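Local coordinates for protein possible TctC subunit of the Tripartite Tricarboxylate Transport(TTT) Family (Rhodopseudomonas palustris, PDB 6HKE) that binds malate as a periplasmic substrate-binding protein and probably delivers C4-dicarboxylates to a tripartite tricarboxylate transporter, at residues A39-T44 with A257-A262; L114-K119 with Q179-G184; D101-A106 with T247-V252. The protein carries 2 engineered substitutions. One frame throughout, in Å; residues are numbered along the deposited sequence.

In the fold
The chain has the two-lobed build of a type II periplasmic binding protein, and its three contacts lie on opposite sides of the chain's centre. Interactions 1 and 3 lie on the same side, with centres about 16 Å apart. Both use helix 249-263, and they meet where Val259 CG2 of the first packs 3.7 Å from Ala106 CB of the second. Interaction 2 lies on the other side, its centre about 34 Å from that of interaction 1 and 38 Å from that of interaction 3, yet strand 102-118 serves both 2 and 3. Interaction 2 is the nearer to the ligand, though not in touch with it: the side chain of Leu116 is about 11 Å from bound malate, whereas interactions 1 and 3 are remote from the pocket.

Interaction 1: A39-T44 with A257-A262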
ATOM      1  N   ALA A  39     -14.617   3.263   9.898  1.00 24.78           N
ATOM      2  CA  ALA A  39     -15.330   3.768  11.105  1.00 26.48           C
ATOM      3  C   ALA A  39     -16.292   4.896  10.707  1.00 26.88           C
ATOM      4  O   ALA A  39     -17.466   4.845  11.131  1.00 28.86           O
ATOM      5  CB  ALA A  39     -14.378   4.209  12.189  1.00 26.35           C
ATOM      6  N   GLU A  40     -15.866   5.835   9.856  1.00 25.51           N
ATOM      7  CA  GLU A  40     -16.740   6.965   9.438  1.00 26.46           C
ATOM      8  C   GLU A  40     -17.832   6.440   8.505  1.00 25.87           C
ATOM      9  O   GLU A  40     -18.946   6.960   8.586  1.00 27.77           O
ATOM     10  CB  GLU A  40     -15.918   8.094   8.818  1.00 27.16           C
ATOM     11  CG  GLU A  40     -15.070   8.853   9.836  1.00 31.55           C
ATOM     12  CD  GLU A  40     -15.816   9.792  10.779  1.00 35.76           C
ATOM     13  OE1 GLU A  40     -17.002   9.541  11.040  1.00 42.74           O
ATOM     14  OE2 GLU A  40     -15.214  10.791  11.242  1.00 43.28           O
ATOM     15  N   MET A  41     -17.539   5.410   7.701  1.00 26.34           N
ATOM     16  CA  MET A  41     -18.483   4.818   6.712  1.00 26.11           C
ATOM     17  C   MET A  41     -19.769   4.338   7.408  1.00 26.41           C
ATOM     18  O   MET A  41     -20.839   4.451   6.794  1.00 23.75           O
ATOM     19  CB  MET A  41     -17.838   3.657   5.950  1.00 27.41           C
ATOM     20  CG  MET A  41     -17.011   4.102   4.751  1.00 28.96           C
ATOM     21  SD  MET A  41     -16.002   2.760   4.022  1.00 31.58           S
ATOM     22  CE  MET A  41     -17.248   1.833   3.129  1.00 29.43           C
ATOM     23  N   ALA A  42     -19.689   3.837   8.644  1.00 25.03           N
ATOM     24  CA  ALA A  42     -20.856   3.319   9.392  1.00 25.33           C
ATOM     25  C   ALA A  42     -21.982   4.369   9.454  1.00 25.43           C
ATOM     26  O   ALA A  42     -23.143   3.962   9.454  1.00 26.13           O
ATOM     27  CB  ALA A  42     -20.424   2.859  10.768  1.00 26.21           C
ATOM     28  N   LYS A  43     -21.661   5.665   9.468  1.00 27.76           N
ATOM     29  CA  LYS A  43     -22.650   6.788   9.544  1.00 29.22           C
ATOM     30  C   LYS A  43     -23.546   6.828   8.301  1.00 29.29           C
ATOM     31  O   LYS A  43     -24.716   7.209   8.430  1.00 31.18           O
ATOM     32  CB  LYS A  43     -21.938   8.128   9.715  1.00 29.86           C
ATOM     33  CG  LYS A  43     -21.182   8.257  11.025  1.00 34.19           C
ATOM     34  CD  LYS A  43     -20.633   9.648  11.265  1.00 38.05           C
ATOM     35  CE  LYS A  43     -19.771   9.719  12.508  1.00 42.74           C
ATOM     36  NZ  LYS A  43     -18.825  10.861  12.453  1.00 45.26           N
ATOM     37  N   THR A  44     -23.038   6.451   7.134  1.00 27.71           N
ATOM     38  CA  THR A  44     -23.841   6.419   5.885  1.00 27.22           C
ATOM     39  C   THR A  44     -24.562   5.073   5.775  1.00 23.74           C
ATOM     40  O   THR A  44     -25.705   5.042   5.321  1.00 23.36           O
ATOM     41  CB  THR A  44     -22.955   6.752   4.677  1.00 26.94           C
ATOM     42  OG1 THR A  44     -22.377   8.007   4.994  1.00 28.53           O
ATOM     43  CG2 THR A  44     -23.710   6.845   3.372  1.00 29.06           C
ATOM     44  N   ALA A 257     -20.526   5.918  -1.960  1.00 21.73           N
ATOM     45  CA  ALA A 257     -21.011   7.189  -1.386  1.00 22.40           C
ATOM     46  C   ALA A 257     -20.602   7.225   0.095  1.00 22.85           C
ATOM     47  O   ALA A 257     -20.232   8.306   0.582  1.00 25.47           O
ATOM     48  CB  ALA A 257     -22.508   7.318  -1.588  1.00 21.18           C
ATOM     49  N   ALA A 258     -20.645   6.082   0.781  1.00 22.46           N
ATOM     50  CA  ALA A 258     -20.228   5.966   2.200  1.00 22.24           C
ATOM     51  C   ALA A 258     -18.740   6.318   2.297  1.00 20.45           C
ATOM     52  O   ALA A 258     -18.341   7.062   3.201  1.00 19.21           O
ATOM     53  CB  ALA A 258     -20.534   4.593   2.740  1.00 21.32           C
ATOM     54  N   VAL A 259     -17.940   5.832   1.364  1.00 21.11           N
ATOM     55  CA  VAL A 259     -16.492   6.182   1.338  1.00 23.06           C
ATOM     56  C   VAL A 259     -16.402   7.690   1.120  1.00 24.17           C
ATOM     57  O   VAL A 259     -15.633   8.349   1.836  1.00 25.45           O
ATOM     58  CB  VAL A 259     -15.725   5.416   0.248  1.00 22.41           C
ATOM     59  CG1 VAL A 259     -14.322   5.962   0.059  1.00 21.61           C
ATOM     60  CG2 VAL A 259     -15.681   3.930   0.545  1.00 24.86           C
ATOM     61  N   SER A 260     -17.167   8.213   0.165  1.00 25.24           N
ATOM     62  CA  SER A 260     -17.063   9.634  -0.234  1.00 26.39           C
ATOM     63  C   SER A 260     -17.342  10.520   0.982  1.00 26.40           C
ATOM     64  O   SER A 260     -16.565  11.452   1.225  1.00 25.43           O
ATOM     65  CB  SER A 260     -17.977   9.964  -1.367  1.00 27.27           C
ATOM     66  OG  SER A 260     -17.514  11.122  -2.018  1.00 27.97           O
ATOM     67  N   ARG A 261     -18.418  10.231   1.713  1.00 26.91           N
ATOM     68  CA  ARG A 261     -18.859  11.049   2.877  1.00 27.15           C
ATOM     69  C   ARG A 261     -17.844  10.892   4.017  1.00 25.96           C
ATOM     70  O   ARG A 261     -17.606  11.894   4.742  1.00 27.49           O
ATOM     71  CB  ARG A 261     -20.306  10.674   3.207  1.00 29.50           C
ATOM     72  CG  ARG A 261     -21.279  11.160   2.140  1.00 31.90           C
ATOM     73  CD  ARG A 261     -22.635  10.470   2.124  1.00 34.17           C
ATOM     74  NE  ARG A 261     -23.332  10.753   3.368  1.00 37.31           N
ATOM     75  CZ  ARG A 261     -24.037  11.852   3.632  1.00 39.04           C
ATOM     76  NH1 ARG A 261     -24.187  12.809   2.728  1.00 43.12           N
ATOM     77  NH2 ARG A 261     -24.594  11.988   4.820  1.00 38.05           N
ATOM     78  N   ALA A 262     -17.227   9.704   4.150  1.00 24.97           N
ATOM     79  CA  ALA A 262     -16.169   9.403   5.147  1.00 22.11           C
ATOM     80  C   ALA A 262     -14.917  10.254   4.864  1.00 22.26           C
ATOM     81  O   ALA A 262     -14.342  10.849   5.818  1.00 21.07           O
ATOM     82  CB  ALA A 262     -15.833   7.929   5.141  1.00 20.89           C
TER
HETATM   83  O   HOH W   1     -19.972   7.499   5.247  1.00 33.71           O
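The short helical segments 39-44 and 257-262 cross at 119° with their axes 8.0 Å apart at closest approach, and Glu40 meets Ala262 and Met41 meets Ala258, each pair with CA atoms 5.0 Å apart. This is helix-helix packing through small residues: Ala258 and Ala262, one turn apart, face helix 29-45, away from the malate pocket. Ala262 CB sits 3.7 Å from Glu40 CB, while the carboxylate of Glu40 turns away to take a salt bridge from Lys43 on its own helix. Met41 lies alongside Val259, the two pointing the same way. Its SD already lies beside Val259 CG2, the bend at chi3 (76°) brings CE against the same methyl, and its CG rests on the carbonyl of Ala258. At the other end Thr44 sets CB and CG2 over Ala258. Its hydroxyl meets the edge of the Arg261 guanidinium in plane, where NE gives OG1 a weak hydrogen bond of 3.3 Å at 151°. A water donates to Ala258 O at 2.7 Å and also bonds Thr44 OG1, bridging the helices. Beyond the pair, Leu241 of strand 236-244 touches both Met41 and Val259, and Asp267 and Val268 of helix 266-274 adjoin Glu40.

Interaction 2: L114-K119 with Q179-G184; sequences LLLARK and QALVEG
Leu181 drives its forked end against Leu116 CB and the Ala117-Arg118 peptide, and both methyls find close partners there. CD2 lies 3.6 Å from Leu116 CB and 3.7 Å from Ala117 C, while CD1 comes within 3.4 Å of Arg118 N, a methyl set on a peptide unit rather than on another side chain. With CG anti to the backbone N (chi1 -165°), the isobutyl group extends from the helix across to the strand. Val186 and Val205 also touch it. An alanine here would probably open a gap over the Ala117-Arg118 peptide and take away the apolar neighbour that Leu116 CB has on this helix. The packing belongs to the αβ architecture of a periplasmic binding protein: helix 174-182 lies against strand 102-118, which hydrogen-bonds to strands 188-192 and 205-210, and the malate-binding residue Thr174 stands at the start of the same helix. Toward Gly184 the contact thins. The helix finishes in a Schellman motif, and Gly184, at positive phi, offers its CA at 4.0 Å from Arg118 CB. The extended chain of Arg118 carries its CD past this exposed turn, and its NE forms a salt bridge with Asp187. On this looser side a water lies 2.8 Å from both Lys119 N, from which it accepts, and Leu181 O, one of the acceptors within its reach.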
ATOM      1  N   LEU A 114       8.607   5.526   0.338  1.00 26.54           N
ATOM      2  CA  LEU A 114       9.920   6.010   0.815  1.00 25.87           C
ATOM      3  C   LEU A 114      10.880   4.832   0.937  1.00 25.84           C
ATOM      4  O   LEU A 114      10.461   3.778   1.437  1.00 24.11           O
ATOM      5  CB  LEU A 114       9.722   6.637   2.192  1.00 28.73           C
ATOM      6  CG  LEU A 114       9.087   8.017   2.178  1.00 30.80           C
ATOM      7  CD1 LEU A 114       8.677   8.441   3.572  1.00 33.96           C
ATOM      8  CD2 LEU A 114      10.063   9.025   1.600  1.00 34.65           C
ATOM      9  N   LEU A 115      12.142   5.046   0.570  1.00 25.87           N
ATOM     10  CA  LEU A 115      13.242   4.109   0.885  1.00 25.53           C
ATOM     11  C   LEU A 115      13.736   4.440   2.289  1.00 25.06           C
ATOM     12  O   LEU A 115      14.238   5.541   2.457  1.00 30.49           O
ATOM     13  CB  LEU A 115      14.336   4.278  -0.164  1.00 25.29           C
ATOM     14  CG  LEU A 115      15.616   3.515   0.121  1.00 26.07           C
ATOM     15  CD1 LEU A 115      15.331   2.029   0.302  1.00 25.89           C
ATOM     16  CD2 LEU A 115      16.620   3.759  -0.986  1.00 27.30           C
ATOM     17  N   LEU A 116      13.487   3.569   3.268  1.00 25.08           N
ATOM     18  CA  LEU A 116      13.913   3.763   4.677  1.00 24.26           C
ATOM     19  C   LEU A 116      15.084   2.836   4.964  1.00 24.63           C
ATOM     20  O   LEU A 116      15.180   1.787   4.321  1.00 26.30           O
ATOM     21  CB  LEU A 116      12.798   3.399   5.647  1.00 23.36           C
ATOM     22  CG  LEU A 116      11.435   4.002   5.385  1.00 25.29           C
ATOM     23  CD1 LEU A 116      10.513   3.593   6.515  1.00 26.64           C
ATOM     24  CD2 LEU A 116      11.510   5.518   5.249  1.00 26.27           C
ATOM     25  N   ALA A 117      15.909   3.180   5.934  1.00 24.58           N
ATOM     26  CA  ALA A 117      16.903   2.233   6.469  1.00 23.81           C
ATOM     27  C   ALA A 117      16.948   2.375   7.976  1.00 24.04           C
ATOM     28  O   ALA A 117      16.458   3.402   8.517  1.00 20.43           O
ATOM     29  CB  ALA A 117      18.254   2.471   5.846  1.00 25.02           C
ATOM     30  N   ARG A 118      17.532   1.361   8.610  1.00 26.00           N
ATOM     31  CA  ARG A 118      17.915   1.404  10.038  1.00 27.03           C
ATOM     32  C   ARG A 118      18.778   2.657  10.278  1.00 26.59           C
ATOM     33  O   ARG A 118      19.563   3.014   9.365  1.00 22.29           O
ATOM     34  CB  ARG A 118      18.599   0.088  10.413  1.00 27.69           C
ATOM     35  CG  ARG A 118      19.811  -0.282   9.571  1.00 26.72           C
ATOM     36  CD  ARG A 118      20.402  -1.542  10.181  1.00 28.70           C
ATOM     37  NE  ARG A 118      21.704  -1.873   9.639  1.00 28.13           N
ATOM     38  CZ  ARG A 118      22.844  -1.337  10.043  1.00 28.77           C
ATOM     39  NH1 ARG A 118      22.855  -0.426  11.004  1.00 28.45           N
ATOM     40  NH2 ARG A 118      23.974  -1.707   9.469  1.00 30.17           N
ATOM     41  N   LYS A 119      18.560   3.304  11.432  1.00 27.28           N
ATOM     42  CA  LYS A 119      19.197   4.561  11.924  1.00 33.12           C
ATOM     43  C   LYS A 119      20.681   4.651  11.534  1.00 31.20           C
ATOM     44  O   LYS A 119      21.110   5.711  11.039  1.00 30.22           O
ATOM     45  CB  LYS A 119      19.137   4.601  13.456  1.00 38.41           C
ATOM     46  CG  LYS A 119      18.085   5.501  14.091  1.00 42.75           C
ATOM     47  CD  LYS A 119      18.041   5.337  15.616  1.00 47.20           C
ATOM     48  CE  LYS A 119      17.910   6.640  16.381  1.00 48.82           C
ATOM     49  NZ  LYS A 119      16.918   6.544  17.481  1.00 49.64           N
ATOM     50  N   GLN A 179       9.045  -2.075  12.702  1.00 31.39           N
ATOM     51  CA  GLN A 179       9.591  -2.355  14.063  1.00 33.92           C
ATOM     52  C   GLN A 179      10.931  -3.093  13.931  1.00 32.10           C
ATOM     53  O   GLN A 179      11.853  -2.744  14.669  1.00 33.00           O
ATOM     54  CB  GLN A 179       8.582  -3.105  14.935  1.00 38.31           C
ATOM     55  CG  GLN A 179       7.755  -2.176  15.819  1.00 44.78           C
ATOM     56  CD  GLN A 179       6.337  -2.664  16.017  1.00 55.30           C
ATOM     57  OE1 GLN A 179       6.092  -3.846  16.272  1.00 61.72           O
ATOM     58  NE2 GLN A 179       5.383  -1.748  15.908  1.00 58.20           N
ATOM     59  N   ALA A 180      11.052  -4.032  12.990  1.00 29.37           N
ATOM     60  CA  ALA A 180      12.307  -4.762  12.701  1.00 27.97           C
ATOM     61  C   ALA A 180      13.393  -3.785  12.222  1.00 28.44           C
ATOM     62  O   ALA A 180      14.577  -4.014  12.537  1.00 28.31           O
ATOM     63  CB  ALA A 180      12.030  -5.812  11.659  1.00 30.35           C
ATOM     64  N   LEU A 181      13.013  -2.762  11.446  1.00 26.68           N
ATOM     65  CA  LEU A 181      13.933  -1.708  10.945  1.00 25.60           C
ATOM     66  C   LEU A 181      14.340  -0.791  12.111  1.00 25.76           C
ATOM     67  O   LEU A 181      15.499  -0.421  12.180  1.00 27.36           O
ATOM     68  CB  LEU A 181      13.267  -0.935   9.799  1.00 24.19           C
ATOM     69  CG  LEU A 181      14.237  -0.080   8.979  1.00 23.54           C
ATOM     70  CD1 LEU A 181      15.099  -0.947   8.079  1.00 23.56           C
ATOM     71  CD2 LEU A 181      13.512   0.970   8.165  1.00 22.51           C
ATOM     72  N   VAL A 182      13.416  -0.483  13.017  1.00 27.98           N
ATOM     73  CA  VAL A 182      13.643   0.340  14.239  1.00 28.58           C
ATOM     74  C   VAL A 182      14.653  -0.355  15.156  1.00 29.22           C
ATOM     75  O   VAL A 182      15.421   0.363  15.806  1.00 29.02           O
ATOM     76  CB  VAL A 182      12.322   0.611  14.988  1.00 29.05           C
ATOM     77  CG1 VAL A 182      12.544   1.137  16.409  1.00 28.09           C
ATOM     78  CG2 VAL A 182      11.437   1.557  14.188  1.00 31.10           C
ATOM     79  N   GLU A 183      14.612  -1.684  15.246  1.00 31.78           N
ATOM     80  CA  GLU A 183      15.521  -2.480  16.115  1.00 33.22           C
ATOM     81  C   GLU A 183      16.776  -2.864  15.321  1.00 33.05           C
ATOM     82  O   GLU A 183      17.598  -3.591  15.853  1.00 34.01           O
ATOM     83  CB  GLU A 183      14.767  -3.700  16.649  1.00 37.05           C
ATOM     84  CG  GLU A 183      13.718  -3.335  17.687  1.00 40.23           C
ATOM     85  CD  GLU A 183      12.690  -4.404  18.026  1.00 43.37           C
ATOM     86  OE1 GLU A 183      12.243  -4.445  19.184  1.00 48.19           O
ATOM     87  OE2 GLU A 183      12.317  -5.173  17.133  1.00 47.09           O
ATOM     88  N   GLY A 184      16.895  -2.424  14.069  1.00 33.54           N
ATOM     89  CA  GLY A 184      18.037  -2.728  13.186  1.00 33.20           C
ATOM     90  C   GLY A 184      18.170  -4.209  12.860  1.00 32.94           C
ATOM     91  O   GLY A 184      19.288  -4.601  12.519  1.00 30.48           O
TER
HETATM   92  O   HOH W   2      16.737   1.943  12.979  1.00 36.59           O

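Interaction 3: D101-A106 with T247-V252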
ATOM      1  N   ASP A 101     -11.880 -10.306 -11.073  1.00 27.20           N
ATOM      2  CA  ASP A 101     -12.427 -11.137  -9.965  1.00 25.76           C
ATOM      3  C   ASP A 101     -12.959 -10.228  -8.844  1.00 24.80           C
ATOM      4  O   ASP A 101     -13.287 -10.759  -7.767  1.00 24.23           O
ATOM      5  CB  ASP A 101     -11.392 -12.178  -9.542  1.00 25.68           C
ATOM      6  CG  ASP A 101     -11.266 -13.293 -10.562  1.00 26.14           C
ATOM      7  OD1 ASP A 101     -12.319 -13.733 -11.064  1.00 30.47           O
ATOM      8  OD2 ASP A 101     -10.132 -13.704 -10.859  1.00 25.94           O
ATOM      9  N   PHE A 102     -13.084  -8.922  -9.111  1.00 23.85           N
ATOM     10  CA  PHE A 102     -13.505  -7.890  -8.131  1.00 23.17           C
ATOM     11  C   PHE A 102     -14.354  -6.825  -8.811  1.00 25.03           C
ATOM     12  O   PHE A 102     -14.126  -6.486  -9.997  1.00 25.02           O
ATOM     13  CB  PHE A 102     -12.311  -7.226  -7.442  1.00 21.84           C
ATOM     14  CG  PHE A 102     -11.477  -8.224  -6.690  1.00 21.32           C
ATOM     15  CD1 PHE A 102     -11.861  -8.667  -5.439  1.00 20.61           C
ATOM     16  CD2 PHE A 102     -10.379  -8.812  -7.290  1.00 20.99           C
ATOM     17  CE1 PHE A 102     -11.124  -9.638  -4.772  1.00 20.95           C
ATOM     18  CE2 PHE A 102      -9.641  -9.774  -6.620  1.00 21.39           C
ATOM     19  CZ  PHE A 102     -10.003 -10.174  -5.353  1.00 20.39           C
ATOM     20  N   THR A 103     -15.323  -6.333  -8.046  1.00 26.12           N
ATOM     21  CA  THR A 103     -16.064  -5.097  -8.347  1.00 27.47           C
ATOM     22  C   THR A 103     -15.404  -3.996  -7.533  1.00 27.67           C
ATOM     23  O   THR A 103     -15.535  -3.972  -6.303  1.00 30.14           O
ATOM     24  CB  THR A 103     -17.564  -5.275  -8.107  1.00 27.15           C
ATOM     25  OG1 THR A 103     -17.941  -6.325  -8.995  1.00 28.29           O
ATOM     26  CG2 THR A 103     -18.358  -4.020  -8.388  1.00 25.24           C
ATOM     27  N   PRO A 104     -14.654  -3.096  -8.207  1.00 24.09           N
ATOM     28  CA  PRO A 104     -14.082  -1.921  -7.564  1.00 25.00           C
ATOM     29  C   PRO A 104     -15.208  -1.099  -6.928  1.00 23.90           C
ATOM     30  O   PRO A 104     -16.206  -0.912  -7.560  1.00 27.51           O
ATOM     31  CB  PRO A 104     -13.430  -1.143  -8.718  1.00 25.00           C
ATOM     32  CG  PRO A 104     -14.147  -1.664  -9.936  1.00 25.27           C
ATOM     33  CD  PRO A 104     -14.383  -3.120  -9.644  1.00 24.17           C
ATOM     34  N   VAL A 105     -15.016  -0.627  -5.705  1.00 23.40           N
ATOM     35  CA  VAL A 105     -16.009   0.223  -4.996  1.00 23.70           C
ATOM     36  C   VAL A 105     -15.508   1.665  -5.031  1.00 23.11           C
ATOM     37  O   VAL A 105     -16.262   2.534  -5.535  1.00 22.42           O
ATOM     38  CB  VAL A 105     -16.252  -0.298  -3.569  1.00 23.84           C
ATOM     39  CG1 VAL A 105     -17.107   0.635  -2.731  1.00 24.82           C
ATOM     40  CG2 VAL A 105     -16.870  -1.672  -3.624  1.00 25.18           C
ATOM     41  N   ALA A 106     -14.288   1.903  -4.527  1.00 22.51           N
ATOM     42  CA  ALA A 106     -13.783   3.252  -4.200  1.00 20.50           C
ATOM     43  C   ALA A 106     -12.260   3.273  -4.010  1.00 20.47           C
ATOM     44  O   ALA A 106     -11.742   2.447  -3.230  1.00 18.89           O
ATOM     45  CB  ALA A 106     -14.476   3.728  -2.952  1.00 19.97           C
ATOM     46  N   THR A 247     -21.140  -8.079  -7.298  1.00 24.54           N
ATOM     47  CA  THR A 247     -21.809  -7.294  -6.230  1.00 23.80           C
ATOM     48  C   THR A 247     -22.673  -6.263  -6.954  1.00 24.64           C
ATOM     49  O   THR A 247     -22.167  -5.532  -7.806  1.00 23.63           O
ATOM     50  CB  THR A 247     -20.835  -6.662  -5.226  1.00 23.51           C
ATOM     51  OG1 THR A 247     -20.062  -7.671  -4.576  1.00 22.95           O
ATOM     52  CG2 THR A 247     -21.548  -5.874  -4.147  1.00 23.64           C
ATOM     53  N   PRO A 248     -24.005  -6.259  -6.704  1.00 24.77           N
ATOM     54  CA  PRO A 248     -24.925  -5.383  -7.422  1.00 25.64           C
ATOM     55  C   PRO A 248     -24.473  -3.920  -7.385  1.00 27.84           C
ATOM     56  O   PRO A 248     -23.989  -3.464  -6.334  1.00 26.72           O
ATOM     57  CB  PRO A 248     -26.241  -5.603  -6.662  1.00 25.87           C
ATOM     58  CG  PRO A 248     -26.151  -7.038  -6.198  1.00 24.49           C
ATOM     59  CD  PRO A 248     -24.708  -7.153  -5.763  1.00 25.01           C
ATOM     60  N   GLU A 249     -24.646  -3.226  -8.514  1.00 30.40           N
ATOM     61  CA  GLU A 249     -24.227  -1.811  -8.707  1.00 30.63           C
ATOM     62  C   GLU A 249     -24.878  -0.898  -7.666  1.00 26.81           C
ATOM     63  O   GLU A 249     -24.213  -0.009  -7.159  1.00 28.19           O
ATOM     64  CB  GLU A 249     -24.445  -1.377 -10.155  1.00 34.85           C
ATOM     65  CG  GLU A 249     -23.567  -2.136 -11.162  1.00 42.68           C
ATOM     66  CD  GLU A 249     -22.123  -2.496 -10.793  1.00 45.93           C
ATOM     67  OE1 GLU A 249     -21.227  -1.640 -10.964  1.00 50.40           O
ATOM     68  OE2 GLU A 249     -21.883  -3.654 -10.345  1.00 49.44           O
ATOM     69  N   PRO A 250     -26.157  -1.069  -7.276  1.00 25.61           N
ATOM     70  CA  PRO A 250     -26.729  -0.236  -6.220  1.00 25.16           C
ATOM     71  C   PRO A 250     -26.021  -0.389  -4.861  1.00 23.97           C
ATOM     72  O   PRO A 250     -25.848   0.584  -4.155  1.00 24.95           O
ATOM     73  CB  PRO A 250     -28.197  -0.710  -6.137  1.00 25.84           C
ATOM     74  CG  PRO A 250     -28.462  -1.433  -7.445  1.00 25.15           C
ATOM     75  CD  PRO A 250     -27.130  -2.018  -7.850  1.00 25.52           C
ATOM     76  N   ILE A 251     -25.628  -1.613  -4.508  1.00 23.96           N
ATOM     77  CA  ILE A 251     -24.872  -1.887  -3.254  1.00 22.77           C
ATOM     78  C   ILE A 251     -23.503  -1.226  -3.396  1.00 22.69           C
ATOM     79  O   ILE A 251     -23.036  -0.602  -2.430  1.00 25.03           O
ATOM     80  CB  ILE A 251     -24.786  -3.404  -2.984  1.00 22.79           C
ATOM     81  CG1 ILE A 251     -26.160  -3.975  -2.618  1.00 23.82           C
ATOM     82  CG2 ILE A 251     -23.763  -3.697  -1.905  1.00 22.62           C
ATOM     83  CD1 ILE A 251     -26.146  -5.438  -2.214  1.00 22.93           C
ATOM     84  N   VAL A 252     -22.910  -1.312  -4.585  1.00 22.18           N
ATOM     85  CA  VAL A 252     -21.617  -0.642  -4.888  1.00 22.26           C
ATOM     86  C   VAL A 252     -21.800   0.882  -4.779  1.00 22.73           C
ATOM     87  O   VAL A 252     -20.905   1.517  -4.199  1.00 22.30           O
ATOM     88  CB  VAL A 252     -21.055  -1.071  -6.251  1.00 20.22           C
ATOM     89  CG1 VAL A 252     -19.793  -0.298  -6.587  1.00 19.73           C
ATOM     90  CG2 VAL A 252     -20.788  -2.565  -6.289  1.00 20.79           C
TER
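Thr103 and Val252 meet through their methyl groups, CG2 to CG2 at 3.5 Å, the closest approach between strand segment 101-106 and the helix start at 247-252. With OG1 of Thr103 beside the backbone N (chi1 -60°), CG2 stands anti to that N and is the branch that meets Val252, the two side chains crossing at a slant. The second methyl of Val252, CG1, goes to the strand backbone, 3.8 Å from Pro104 O and 4.1 Å from Val105 CA. One valine therefore spans three successive strand residues with its two branches. The side chain of Val105 is a more distant neighbour, its CG2 lying 4.4 Å from Val252 CG1. At the exposed edge, the bend of Glu249 at chi2 (-38°) turns its carboxylate back over the helix start, where OE2 is 4.0 Å from Thr103 CG2. No hydrogen bond joins the two segments, and the two threonine hydroxyls are held from just outside them. Thr103 OG1 receives a weak hydrogen bond from Gly246 N, and Thr247 OG1 bonds to Pro244 O, tying down the loop before the helix. Pro248 occupies the N-cap position, and its carbonyl accepts the 3.0 Å backbone bond from Val252 N, which fixes the first turn that presents the valine. On the strand, Val105 and Ala106 both face Leu241 in a classic beta bulge. The bulge interrupts the antiparallel pairing of strand 102-118 with strand 236-244, Asn256 of helix 249-263 bonds to Val105 O, and helix 287-305 packs on Pro104 through Leu290 and Ala291.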